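Local coordinates for uncharacterized protein MTH_862 (Methanothermobacter thermautotrophicus, PDB 2R47) that is of unknown function and belongs to the DUF2124 family of uncharacterized archaeal proteins, at residues L90-I103 with M128-F140. Numbering follows the deposited sequence. Where two conformers were deposited one is given.
Sequences LLGGLSMPGIGSDI and MFARAGWYELLDF
The indole of W134 is a flat wedge driven between S95 and I103. S95 CB sits over the centre of the six-membered ring, 3.8 Å from its centroid, as a CH-pi contact. I103 CD1 covers the opposite face, nearer the rim, 3.9 Å from the centroid of the five-membered ring. Chi1 of I103 (-161°) sends CG1 toward L137, and the turn at chi2 (68°) puts CD1 over the indole. The same methyl fills a hollow floored by W134 and walled by L137 CB and L138 CD2. The far corner of the indole, W134 CH2, runs up to the backbone of L94, 3.4 Å from L94 O.

S95 is also the bump that meets M128 and A132. Its CB touches A132 CB at 3.7 Å. Its OG lies close to M128 CG but bonds within its own segment, to G92 O at 2.8 Å and in the carbonyl plane. G92 O also accepts from S95 N, so two bonds grip it at this 3-10 turn. F129 pushes the tip of its ring against the chain where the strand ends. F129 CZ is 3.3 Å from L90 O, which lies near the ring plane at its edge. L90 reaches toward L138 tip to tip, with 3.5 Å between the CD1 atoms. L90 CD1 also touches F140 CE1. F140 in turn lays CZ over one face of F129. No hydrogen bond joins the two segments.

G133, with two bonds back into the last turn, forms a Schellman motif and sits at the N-cap position of helix 134-137. Strand 88-91, helix 103-113 and the parallel neighbouring strand 118-125 make a beta-alpha-beta crossover. Segment 90-103 is its first connection, and segment 128-140 packs on it. V106 of the helix touches both L90 and W134. On strand 118-125, L120 touches L90 and F140, while C124 touches F129.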
loop_
_atom_site.group_PDB
_atom_site.type_symbol
_atom_site.label_atom_id
_atom_site.label_comp_id
_atom_site.label_asym_id
_atom_site.label_seq_id
_atom_site.Cartn_x
_atom_site.Cartn_y
_atom_site.Cartn_z
ATOM N N LEU A 90 -13.718 0.572 -6.431
ATOM C CA LEU A 90 -12.866 1.021 -7.540
ATOM C C LEU A 90 -11.690 1.798 -6.942
ATOM O O LEU A 90 -11.893 2.706 -6.107
ATOM C CB LEU A 90 -13.649 1.949 -8.483
ATOM C CG LEU A 90 -14.948 1.328 -9.047
ATOM C CD1 LEU A 90 -15.633 2.394 -10.049
ATOM C CD2 LEU A 90 -14.677 -0.039 -9.680
ATOM N N LEU A 91 -10.486 1.477 -7.404
ATOM C CA LEU A 91 -9.264 2.154 -6.968
ATOM C C LEU A 91 -8.923 3.287 -7.913
ATOM O O LEU A 91 -9.239 3.225 -9.129
ATOM C CB LEU A 91 -8.115 1.117 -6.795
ATOM C CG LEU A 91 -8.529 0.046 -5.753
ATOM C CD1 LEU A 91 -7.456 -1.071 -5.704
ATOM C CD2 LEU A 91 -8.701 0.607 -4.334
ATOM N N GLY A 92 -8.319 4.357 -7.365
ATOM C CA GLY A 92 -8.111 5.568 -8.132
ATOM C C GLY A 92 -7.374 5.451 -9.469
ATOM O O GLY A 92 -7.659 6.217 -10.407
ATOM N N GLY A 93 -6.420 4.534 -9.548
ATOM C CA GLY A 93 -5.645 4.304 -10.768
ATOM C C GLY A 93 -6.524 4.020 -11.966
ATOM O O GLY A 93 -6.133 4.326 -13.101
ATOM N N LEU A 94 -7.719 3.448 -11.751
ATOM C CA LEU A 94 -8.615 3.165 -12.902
ATOM C C LEU A 94 -9.002 4.426 -13.673
ATOM O O LEU A 94 -9.382 4.350 -14.866
ATOM C CB LEU A 94 -9.899 2.492 -12.461
ATOM C CG LEU A 94 -9.783 1.070 -11.897
ATOM C CD1 LEU A 94 -11.167 0.518 -11.506
ATOM C CD2 LEU A 94 -9.138 0.184 -12.927
ATOM N N SER A 95 -8.959 5.554 -12.974
ATOM C CA SER A 95 -9.424 6.835 -13.572
ATOM C C SER A 95 -8.286 7.551 -14.289
ATOM O O SER A 95 -8.493 8.624 -14.880
ATOM C CB SER A 95 -10.060 7.769 -12.525
ATOM O OG SER A 95 -9.129 8.230 -11.579
ATOM N N MET A 96 -7.088 7.002 -14.240
ATOM C CA MET A 96 -5.919 7.679 -14.825
ATOM C C MET A 96 -5.936 7.566 -16.345
ATOM O O MET A 96 -6.270 6.531 -16.869
ATOM C CB MET A 96 -4.593 7.116 -14.280
ATOM C CG MET A 96 -4.203 5.753 -14.861
ATOM S SD MET A 96 -2.519 5.193 -14.554
ATOM C CE MET A 96 -2.714 4.435 -12.957
ATOM N N PRO A 97 -5.584 8.652 -17.067
ATOM C CA PRO A 97 -5.490 8.579 -18.532
ATOM C C PRO A 97 -4.400 7.613 -19.001
ATOM O O PRO A 97 -3.365 7.524 -18.352
ATOM C CB PRO A 97 -5.148 10.029 -18.956
ATOM C CG PRO A 97 -5.483 10.876 -17.727
ATOM C CD PRO A 97 -5.308 10.001 -16.537
ATOM N N GLY A 98 -4.649 6.871 -20.083
ATOM C CA GLY A 98 -3.600 6.064 -20.734
ATOM C C GLY A 98 -3.719 4.575 -20.489
ATOM O O GLY A 98 -3.018 3.755 -21.079
ATOM N N ILE A 99 -4.640 4.271 -19.599
ATOM C CA ILE A 99 -4.962 2.947 -19.049
ATOM C C ILE A 99 -4.975 2.954 -17.515
ATOM O O ILE A 99 -4.352 2.163 -16.815
ATOM C CB ILE A 99 -4.550 1.666 -19.856
ATOM C CG1 ILE A 99 -5.255 1.658 -21.219
ATOM C CG2 ILE A 99 -4.980 0.379 -19.144
ATOM C CD1 ILE A 99 -6.677 2.243 -21.211
ATOM N N GLY A 100 -5.733 3.928 -17.043
ATOM C CA GLY A 100 -6.894 3.575 -16.254
ATOM C C GLY A 100 -7.741 2.837 -17.285
ATOM O O GLY A 100 -7.225 2.363 -18.292
ATOM N N SER A 101 -9.044 2.735 -17.075
ATOM C CA SER A 101 -9.892 1.961 -18.003
ATOM C C SER A 101 -10.910 2.894 -18.599
ATOM O O SER A 101 -11.226 3.899 -17.977
ATOM C CB SER A 101 -10.588 0.842 -17.244
ATOM O OG SER A 101 -9.634 0.045 -16.590
ATOM N N ASP A 102 -11.442 2.596 -19.783
ATOM C CA ASP A 102 -12.450 3.519 -20.282
ATOM C C ASP A 102 -13.765 3.388 -19.494
ATOM O O ASP A 102 -14.041 2.338 -18.918
ATOM C CB ASP A 102 -12.538 3.585 -21.827
ATOM C CG ASP A 102 -13.337 2.472 -22.445
ATOM O OD1 ASP A 102 -13.974 1.687 -21.720
ATOM O OD2 ASP A 102 -13.340 2.391 -23.697
ATOM N N ILE A 103 -14.527 4.476 -19.420
ATOM C CA ILE A 103 -15.703 4.523 -18.554
ATOM C C ILE A 103 -16.706 3.428 -18.885
ATOM O O ILE A 103 -17.344 2.890 -17.986
ATOM C CB ILE A 103 -16.391 5.926 -18.561
ATOM C CG1 ILE A 103 -17.311 6.097 -17.339
ATOM C CG2 ILE A 103 -17.129 6.206 -19.901
ATOM C CD1 ILE A 103 -16.572 6.170 -15.998
ATOM N N MET A 128 -8.692 11.793 -6.870
ATOM C CA MET A 128 -8.567 11.341 -8.250
ATOM C C MET A 128 -9.919 11.190 -8.914
ATOM O O MET A 128 -10.082 11.590 -10.075
ATOM C CB MET A 128 -7.814 9.993 -8.299
ATOM C CG MET A 128 -7.193 9.663 -9.640
ATOM S SD MET A 128 -5.821 10.769 -10.085
ATOM C CE MET A 128 -4.723 10.537 -8.669
ATOM N N PHE A 129 -10.884 10.568 -8.242
ATOM C CA PHE A 129 -12.148 10.332 -8.918
ATOM C C PHE A 129 -12.918 11.618 -9.260
ATOM O O PHE A 129 -13.471 11.749 -10.362
ATOM C CB PHE A 129 -13.041 9.411 -8.119
ATOM C CG PHE A 129 -12.578 7.987 -8.118
ATOM C CD1 PHE A 129 -12.332 7.343 -9.313
ATOM C CD2 PHE A 129 -12.419 7.305 -6.927
ATOM C CE1 PHE A 129 -11.919 5.968 -9.326
ATOM C CE2 PHE A 129 -12.014 5.955 -6.924
ATOM C CZ PHE A 129 -11.752 5.319 -8.127
ATOM N N ALA A 130 -13.025 12.523 -8.299
ATOM C CA ALA A 130 -13.680 13.819 -8.544
ATOM C C ALA A 130 -13.005 14.538 -9.742
ATOM O O ALA A 130 -13.673 15.062 -10.648
ATOM C CB ALA A 130 -13.560 14.674 -7.317
ATOM N N ARG A 131 -11.684 14.545 -9.717
ATOM C CA ARG A 131 -10.881 15.261 -10.736
ATOM C C ARG A 131 -11.072 14.695 -12.145
ATOM O O ARG A 131 -11.079 15.430 -13.132
ATOM C CB ARG A 131 -9.417 15.304 -10.309
ATOM C CG ARG A 131 -9.239 16.152 -9.048
ATOM C CD ARG A 131 -7.883 15.991 -8.432
ATOM N NE ARG A 131 -6.812 16.291 -9.368
ATOM C CZ ARG A 131 -5.660 15.632 -9.413
ATOM N NH1 ARG A 131 -5.445 14.597 -8.579
ATOM N NH2 ARG A 131 -4.749 15.988 -10.319
ATOM N N ALA A 132 -11.301 13.385 -12.228
ATOM C CA ALA A 132 -11.506 12.713 -13.497
ATOM C C ALA A 132 -12.937 12.887 -14.065
ATOM O O ALA A 132 -13.238 12.479 -15.191
ATOM C CB ALA A 132 -11.165 11.232 -13.322
ATOM N N GLY A 133 -13.815 13.502 -13.284
ATOM C CA GLY A 133 -15.225 13.656 -13.655
ATOM C C GLY A 133 -16.101 12.482 -13.217
ATOM O O GLY A 133 -17.304 12.437 -13.541
ATOM N N TRP A 134 -15.523 11.531 -12.459
ATOM C CA TRP A 134 -16.204 10.253 -12.235
ATOM C C TRP A 134 -17.392 10.341 -11.290
ATOM O O TRP A 134 -18.228 9.428 -11.284
ATOM C CB TRP A 134 -15.242 9.105 -11.851
ATOM C CG TRP A 134 -14.485 8.517 -13.010
ATOM C CD1 TRP A 134 -14.203 9.129 -14.203
ATOM C CD2 TRP A 134 -13.920 7.206 -13.098
ATOM N NE1 TRP A 134 -13.495 8.302 -15.008
ATOM C CE2 TRP A 134 -13.301 7.107 -14.362
ATOM C CE3 TRP A 134 -13.857 6.112 -12.226
ATOM C CZ2 TRP A 134 -12.614 5.958 -14.779
ATOM C CZ3 TRP A 134 -13.199 4.944 -12.658
ATOM C CH2 TRP A 134 -12.582 4.890 -13.906
ATOM N N TYR A 135 -17.510 11.428 -10.515
ATOM C CA TYR A 135 -18.696 11.559 -9.651
ATOM C C TYR A 135 -19.923 11.829 -10.499
ATOM O O TYR A 135 -21.040 11.512 -10.093
ATOM C CB TYR A 135 -18.564 12.684 -8.612
ATOM C CG TYR A 135 -17.551 12.467 -7.488
ATOM C CD1 TYR A 135 -16.858 11.257 -7.346
ATOM C CD2 TYR A 135 -17.321 13.481 -6.551
ATOM C CE1 TYR A 135 -15.930 11.073 -6.299
ATOM C CE2 TYR A 135 -16.429 13.294 -5.493
ATOM C CZ TYR A 135 -15.722 12.094 -5.391
ATOM O OH TYR A 135 -14.835 11.933 -4.347
ATOM N N GLU A 136 -19.713 12.434 -11.677
ATOM C CA GLU A 136 -20.822 12.690 -12.610
ATOM C C GLU A 136 -21.102 11.506 -13.537
ATOM O O GLU A 136 -22.219 11.354 -14.006
ATOM C CB GLU A 136 -20.604 13.994 -13.381
ATOM C CG GLU A 136 -20.434 15.181 -12.438
ATOM C CD GLU A 136 -20.651 16.523 -13.116
ATOM O OE1 GLU A 136 -21.441 16.584 -14.086
ATOM O OE2 GLU A 136 -20.047 17.523 -12.666
ATOM N N LEU A 137 -20.101 10.663 -13.770
ATOM C CA LEU A 137 -20.196 9.563 -14.726
ATOM C C LEU A 137 -20.651 8.280 -14.077
ATOM O O LEU A 137 -21.210 7.441 -14.761
ATOM C CB LEU A 137 -18.853 9.309 -15.444
ATOM C CG LEU A 137 -18.181 10.510 -16.149
ATOM C CD1 LEU A 137 -16.990 9.994 -16.866
ATOM C CD2 LEU A 137 -19.110 11.178 -17.103
ATOM N N LEU A 138 -20.357 8.113 -12.776
ATOM C CA LEU A 138 -20.709 6.887 -11.993
ATOM C C LEU A 138 -21.574 7.259 -10.783
ATOM O O LEU A 138 -21.515 8.369 -10.318
ATOM C CB LEU A 138 -19.450 6.182 -11.477
ATOM C CG LEU A 138 -18.419 5.666 -12.466
ATOM C CD1 LEU A 138 -17.239 4.986 -11.782
ATOM C CD2 LEU A 138 -19.099 4.699 -13.446
ATOM N N ASP A 139 -22.368 6.332 -10.266
ATOM C CA ASP A 139 -23.178 6.587 -9.081
ATOM C C ASP A 139 -22.489 5.930 -7.869
ATOM O O ASP A 139 -22.856 4.798 -7.476
ATOM C CB ASP A 139 -24.589 6.016 -9.296
ATOM C CG ASP A 139 -25.502 6.205 -8.088
ATOM O OD1 ASP A 139 -25.271 7.109 -7.281
ATOM O OD2 ASP A 139 -26.474 5.437 -7.949
ATOM N N PHE A 140 -21.470 6.590 -7.321
ATOM C CA PHE A 140 -20.806 6.055 -6.108
ATOM C C PHE A 140 -21.737 6.135 -4.890
ATOM O O PHE A 140 -22.370 7.182 -4.655
ATOM C CB PHE A 140 -19.523 6.841 -5.780
ATOM C CG PHE A 140 -18.377 6.525 -6.657
ATOM C CD1 PHE A 140 -17.681 5.325 -6.513
ATOM C CD2 PHE A 140 -17.910 7.484 -7.575
ATOM C CE1 PHE A 140 -16.546 5.037 -7.326
ATOM C CE2 PHE A 140 -16.798 7.223 -8.377
ATOM C CZ PHE A 140 -16.110 5.992 -8.261
#